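Local coordinates for uncharacterized N-acetyltransferase D2E76_00625 (Mycobacteroides abscessus, PDB 6YCA), which probably transfers acetyl groups from acetyl coenzyme A to amino groups of its acceptors, but is unable to modify aminoglycosides, at residues Ile131-Arg136 with Arg311-Glu316; Gly149-Ser154 with Asp306-Arg311. All blocks are in the same frame, centred on the assembly; numbering follows the deposited sequence.

Overall arrangement
Contacts 1 and 2 lie on the two sides of strand 299-312, which runs antiparallel to both strand 132-135 and strand 149-160 and so separates these two consecutive strands. Their centres are 11 Å apart. R311 belongs to both, and L135 N lies 3.2 Å from W309 O, a probable backbone hydrogen bond that carries the pairing of contact 1 on alongside contact 2. Acetyl coenzyme A lies at the L135-R136 end of contact 1, where R136 O is 3.7 Å from its S1P. In contact 2 the side chain of W309 is about 8 Å from the bound acetyl coenzyme A, between nearest atoms. At the other end of contact 1 the chain passes into helix 315-321.

Contact 1 of 2, residues Ile131-Arg136 with Arg311-Glu316. With ACO (acetyl coenzyme *a), chain G.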
# COMPACT_ATOMS: atom_id res chain seq x y z
N ILE A 131 40.19 -26.81 0.20
CA ILE A 131 39.33 -27.89 -0.27
C ILE A 131 37.93 -27.44 -0.67
O ILE A 131 37.25 -28.14 -1.43
CB ILE A 131 39.23 -29.06 0.73
CG1 ILE A 131 39.11 -28.57 2.16
CG2 ILE A 131 40.49 -29.89 0.66
CD1 ILE A 131 38.82 -29.70 3.13
N VAL A 132 37.46 -26.30 -0.16
CA VAL A 132 36.16 -25.76 -0.53
C VAL A 132 36.29 -24.28 -0.82
O VAL A 132 37.20 -23.60 -0.34
CB VAL A 132 35.07 -26.01 0.55
CG1 VAL A 132 34.87 -27.50 0.78
CG2 VAL A 132 35.41 -25.30 1.85
N ALA A 133 35.35 -23.77 -1.63
CA ALA A 133 35.20 -22.35 -1.90
C ALA A 133 33.72 -22.02 -1.82
O ALA A 133 32.87 -22.83 -2.20
CB ALA A 133 35.74 -21.98 -3.29
N SER A 134 33.41 -20.83 -1.30
CA SER A 134 32.03 -20.39 -1.17
C SER A 134 31.94 -18.91 -1.52
O SER A 134 32.93 -18.17 -1.45
CB SER A 134 31.48 -20.63 0.24
OG SER A 134 31.89 -19.61 1.13
N LEU A 135 30.73 -18.48 -1.88
CA LEU A 135 30.49 -17.08 -2.24
C LEU A 135 29.05 -16.73 -1.91
O LEU A 135 28.26 -17.59 -1.50
CB LEU A 135 30.83 -16.80 -3.71
CG LEU A 135 30.17 -17.65 -4.81
CD1 LEU A 135 28.75 -17.19 -5.11
CD2 LEU A 135 31.02 -17.63 -6.07
N ARG A 136 28.72 -15.46 -2.08
CA ARG A 136 27.34 -14.98 -1.99
C ARG A 136 26.95 -14.51 -3.38
O ARG A 136 27.49 -13.51 -3.88
CB ARG A 136 27.23 -13.86 -0.96
CG ARG A 136 27.77 -14.23 0.41
CD ARG A 136 26.94 -15.33 1.06
NE ARG A 136 27.52 -15.78 2.33
CZ ARG A 136 28.30 -16.84 2.45
NH1 ARG A 136 28.60 -17.57 1.38
NH2 ARG A 136 28.78 -17.19 3.63
N ARG A 311 31.30 -24.72 -3.28
CA ARG A 311 31.97 -25.44 -4.36
C ARG A 311 33.05 -26.32 -3.76
O ARG A 311 34.02 -25.81 -3.19
CB ARG A 311 32.56 -24.44 -5.36
CG ARG A 311 33.57 -25.02 -6.32
CD ARG A 311 32.94 -25.88 -7.40
NE ARG A 311 33.73 -27.08 -7.62
CZ ARG A 311 33.85 -27.70 -8.79
NH1 ARG A 311 33.25 -27.23 -9.87
NH2 ARG A 311 34.60 -28.80 -8.88
N LEU A 312 32.89 -27.63 -3.88
CA LEU A 312 33.88 -28.59 -3.38
C LEU A 312 35.06 -28.64 -4.35
O LEU A 312 34.93 -29.10 -5.49
CB LEU A 312 33.24 -29.96 -3.21
CG LEU A 312 32.07 -30.05 -2.24
CD1 LEU A 312 31.49 -31.45 -2.20
CD2 LEU A 312 32.49 -29.62 -0.85
N VAL A 313 36.22 -28.17 -3.89
CA VAL A 313 37.42 -28.13 -4.73
C VAL A 313 38.16 -29.47 -4.69
O VAL A 313 38.57 -29.99 -5.73
CB VAL A 313 38.33 -26.96 -4.32
CG1 VAL A 313 39.54 -26.88 -5.23
CG2 VAL A 313 37.54 -25.65 -4.35
N ASP A 314 38.34 -30.04 -3.50
CA ASP A 314 38.90 -31.39 -3.35
C ASP A 314 37.82 -32.22 -2.67
O ASP A 314 37.67 -32.17 -1.44
CB ASP A 314 40.20 -31.36 -2.55
CG ASP A 314 40.96 -32.68 -2.62
OD1 ASP A 314 40.34 -33.73 -2.88
OD2 ASP A 314 42.19 -32.66 -2.42
N VAL A 315 37.08 -32.99 -3.46
CA VAL A 315 35.93 -33.72 -2.93
C VAL A 315 36.35 -34.75 -1.88
O VAL A 315 35.73 -34.86 -0.82
CB VAL A 315 35.11 -34.35 -4.07
CG1 VAL A 315 34.09 -35.33 -3.52
CG2 VAL A 315 34.42 -33.26 -4.88
N GLU A 316 37.42 -35.51 -2.16
CA GLU A 316 37.82 -36.56 -1.22
C GLU A 316 38.22 -35.97 0.13
O GLU A 316 37.78 -36.46 1.18
CB GLU A 316 38.96 -37.40 -1.82
CG GLU A 316 39.45 -38.50 -0.88
CD GLU A 316 40.46 -39.43 -1.52
OE1 GLU A 316 41.01 -39.07 -2.58
OE2 GLU A 316 40.72 -40.52 -0.95
N1A ACO G . 22.48 -14.58 -16.17
C2A ACO G . 22.30 -15.69 -16.89
N3A ACO G . 23.23 -16.44 -17.48
C4A ACO G . 24.53 -16.06 -17.36
C5A ACO G . 24.85 -14.91 -16.63
C6A ACO G . 23.75 -14.13 -16.00
N6A ACO G . 24.02 -13.02 -15.28
N7A ACO G . 26.18 -14.75 -16.65
C8A ACO G . 26.68 -15.77 -17.38
N9A ACO G . 25.69 -16.56 -17.82
C1B ACO G . 25.86 -17.79 -18.63
C2B ACO G . 26.24 -17.44 -20.07
O2B ACO G . 25.07 -17.38 -20.90
C3B ACO G . 27.04 -18.69 -20.43
O3B ACO G . 26.12 -19.72 -20.77
P3B ACO G . 26.40 -20.67 -22.04
O7A ACO G . 26.52 -19.81 -23.28
O8A ACO G . 27.68 -21.44 -21.80
O9A ACO G . 25.24 -21.62 -22.18
C4B ACO G . 27.72 -19.08 -19.12
O4B ACO G . 26.94 -18.54 -18.07
C5B ACO G . 29.15 -18.56 -19.02
O5B ACO G . 29.12 -17.17 -19.31
P1A ACO G . 30.44 -16.26 -19.37
O1A ACO G . 30.61 -15.75 -20.78
O2A ACO G . 31.62 -17.10 -18.95
O3A ACO G . 30.27 -15.04 -18.35
P2A ACO G . 30.41 -13.45 -18.51
O4A ACO G . 31.75 -13.13 -19.15
O5A ACO G . 29.28 -12.92 -19.37
O6A ACO G . 30.30 -12.81 -17.04
CBP ACO G . 29.02 -12.26 -15.06
CCP ACO G . 29.24 -13.24 -16.20
CDP ACO G . 30.33 -12.00 -14.34
CEP ACO G . 27.99 -12.83 -14.10
CAP ACO G . 28.51 -10.97 -15.72
OAP ACO G . 27.26 -11.28 -16.36
C9P ACO G . 28.32 -9.84 -14.75
O9P ACO G . 29.23 -9.05 -14.54
N8P ACO G . 27.12 -9.74 -14.17
C7P ACO G . 26.75 -8.69 -13.24
C6P ACO G . 27.62 -8.64 -11.99
C5P ACO G . 27.47 -9.90 -11.16
O5P ACO G . 26.39 -10.45 -11.06
N4P ACO G . 28.58 -10.35 -10.60
C3P ACO G . 28.56 -11.52 -9.75
C2P ACO G . 28.70 -11.13 -8.28
S1P ACO G . 28.68 -12.58 -7.29
C ACO G . 30.08 -12.32 -6.41
O ACO G . 30.48 -11.17 -6.27
CH3 ACO G . 30.80 -13.48 -5.79
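I131 O takes two backbone donors as the partner chain turns from strand into helix: V313 N at 2.7 Å and D314 N at 3.0 Å. Both approach from the same face of the carbonyl, V313 N lying 35° above its plane, so a single oxygen satisfies two N-H groups where strand pairing gives out. Further along, A133 and R311 form the antiparallel hydrogen-bonded pair, with A133 N to R311 O at 2.9 Å and R311 N to A133 O at 2.7 Å. The R311 side chain bends back at chi2 (74°) and chi3, bringing NE within 3.2 Å of L312 O, which lies close to the guanidinium plane but receives the donor from well above its carbonyl plane. NH1 binds F146 O and NH2 forms a salt bridge with D336, so this buried charge has partners for all three nitrogens. D314 stands at the N-cap of helix 315-321, its OD1 weakly bonded to A317 N, while N342 accepts from V315 N and donates to V313 O. On one face V132 CG1 and L312 CD2 meet at 3.6 Å, the side chains side by side and pointing the same way; on the A133 side, CG2 of V313 touches A133 CB, and helix 113-127 packs on both. Beside the two bonds to I131 O, I131 CG2 lies against D314 CB at 3.5 Å. At the far end of strand 132-135, L135 CB lies 3.9 Å from the acetyl methyl carbon, CH3, of acetyl coenzyme A. V104 N is hydrogen-bonded to the same cofactor, which is thus held from both parallel strands, 93-104 and 132-135 with its L135-R136 end, as in the GNAT fold.

Contact 2 of 2, residues Gly149-Ser154 with Asp306-Arg311; sequences GIATSS and DETWLR
G149 and L310 bond in both directions, G149 N to L310 O at 2.7 Å and L310 N to G149 O at 2.6 Å, and A151 N adds a third backbone bond to T308 O. Beyond this the pairing is disturbed: A151 and T152 both face T308, a classic beta bulge. Here E307 N makes the firm bond to T152 O, at 2.9 Å, whereas T308 N is shared, long and bent, between T152 O and T152 OG1. With chi1 at 80°, T152 OG1 sits between the backbone N and the carbonyl carbon and reaches across the strands to donate to the anti lone pair of E307 OE1 at 2.8 Å. E307 OE1 is also bonded to A411 N, so one carboxylate oxygen ties the bulge to the C-terminal tail. W309 NE1 donates to the anti lone pair of D306 OD2 at 2.7 Å, and D306 OD2 lies 15° out of the W309 ring plane; this bond helps fix the rotation of the indole. I150 then covers one face of that ring: its CG1 is 3.5 Å from the centroid of the six-membered ring of W309, almost on the normal, a CH-pi contact, while I150 CD1 lies 3.5 Å from W309 CZ2. D306 CB touches both CD1 and CG2 of I150. Away from the indole, A151 CB packs against L310 CB at 3.5 Å, on the side to which L310 points. D306 OD1 makes a salt bridge with R297 of the third subunit, whose P296 packs on I150. The contact thus couples an irregular strand pair to the subunit interface: D306 is shared between its own indole and a neighbouring arginine, and E307, its OE1 bonded by T152 OG1 and A411 N, is probably stabilised as a carboxylate.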
# COMPACT_ATOMS: atom_id res chain seq x y z
N GLY A 149 26.97 -25.27 -5.39
CA GLY A 149 25.64 -25.65 -4.97
C GLY A 149 25.23 -24.86 -3.74
O GLY A 149 26.07 -24.44 -2.94
N ILE A 150 23.93 -24.63 -3.62
CA ILE A 150 23.40 -23.90 -2.47
C ILE A 150 23.49 -24.81 -1.25
O ILE A 150 22.75 -25.79 -1.14
CB ILE A 150 21.96 -23.43 -2.70
CG1 ILE A 150 21.90 -22.52 -3.93
CG2 ILE A 150 21.47 -22.70 -1.48
CD1 ILE A 150 20.50 -22.05 -4.25
N ALA A 151 24.39 -24.49 -0.32
CA ALA A 151 24.66 -25.36 0.82
C ALA A 151 24.01 -24.90 2.12
O ALA A 151 23.70 -25.74 2.97
CB ALA A 151 26.17 -25.51 1.05
N THR A 152 23.80 -23.59 2.30
CA THR A 152 23.10 -23.08 3.47
C THR A 152 22.11 -22.02 3.04
O THR A 152 22.29 -21.35 2.03
CB THR A 152 24.04 -22.44 4.51
OG1 THR A 152 24.37 -21.10 4.09
CG2 THR A 152 25.31 -23.26 4.69
N SER A 153 21.07 -21.84 3.86
CA SER A 153 20.09 -20.78 3.66
C SER A 153 19.92 -20.03 4.97
O SER A 153 20.23 -20.54 6.05
CB SER A 153 18.74 -21.32 3.19
OG SER A 153 18.85 -21.98 1.93
N SER A 154 19.42 -18.80 4.86
CA SER A 154 19.20 -17.93 6.00
C SER A 154 17.75 -17.46 6.01
O SER A 154 17.07 -17.43 4.98
CB SER A 154 20.14 -16.73 5.95
OG SER A 154 19.79 -15.84 4.91
N ASP A 306 18.60 -18.05 -0.29
CA ASP A 306 19.82 -18.84 -0.37
C ASP A 306 20.99 -18.05 0.19
O ASP A 306 21.04 -16.82 0.11
CB ASP A 306 20.12 -19.21 -1.83
CG ASP A 306 20.14 -18.00 -2.75
OD1 ASP A 306 19.09 -17.35 -2.92
OD2 ASP A 306 21.22 -17.69 -3.30
N GLU A 307 21.93 -18.77 0.80
CA GLU A 307 23.07 -18.11 1.43
C GLU A 307 24.40 -18.60 0.87
O GLU A 307 25.01 -17.93 0.03
CB GLU A 307 23.04 -18.28 2.95
CG GLU A 307 24.05 -17.40 3.64
CD GLU A 307 24.06 -17.58 5.14
OE1 GLU A 307 24.08 -18.74 5.61
OE2 GLU A 307 24.02 -16.54 5.84
N THR A 308 24.85 -19.76 1.33
CA THR A 308 26.16 -20.27 0.93
C THR A 308 26.05 -21.00 -0.40
O THR A 308 25.33 -22.00 -0.51
CB THR A 308 26.71 -21.22 1.99
OG1 THR A 308 26.72 -20.58 3.27
CG2 THR A 308 28.12 -21.64 1.63
N TRP A 309 26.76 -20.50 -1.40
CA TRP A 309 26.97 -21.24 -2.65
C TRP A 309 28.32 -21.93 -2.49
O TRP A 309 29.37 -21.29 -2.61
CB TRP A 309 26.93 -20.31 -3.85
CG TRP A 309 25.56 -19.81 -4.18
CD1 TRP A 309 24.86 -18.86 -3.51
CD2 TRP A 309 24.70 -20.27 -5.23
NE1 TRP A 309 23.63 -18.68 -4.09
CE2 TRP A 309 23.51 -19.54 -5.15
CE3 TRP A 309 24.84 -21.23 -6.24
CZ2 TRP A 309 22.45 -19.72 -6.04
CZ3 TRP A 309 23.79 -21.41 -7.12
CH2 TRP A 309 22.61 -20.66 -7.01
N LEU A 310 28.29 -23.22 -2.20
CA LEU A 310 29.47 -24.00 -1.87
C LEU A 310 29.98 -24.75 -3.08
O LEU A 310 29.20 -25.33 -3.84
CB LEU A 310 29.16 -24.98 -0.74
CG LEU A 310 30.31 -25.86 -0.26
CD1 LEU A 310 31.46 -25.00 0.23
CD2 LEU A 310 29.84 -26.79 0.83
N ARG A 311 31.30 -24.72 -3.28
CA ARG A 311 31.97 -25.44 -4.36
C ARG A 311 33.05 -26.32 -3.76
O ARG A 311 34.02 -25.81 -3.19
CB ARG A 311 32.56 -24.44 -5.36
CG ARG A 311 33.57 -25.02 -6.32
CD ARG A 311 32.94 -25.88 -7.40
NE ARG A 311 33.73 -27.08 -7.62
CZ ARG A 311 33.85 -27.70 -8.79
NH1 ARG A 311 33.25 -27.23 -9.87
NH2 ARG A 311 34.60 -28.80 -8.88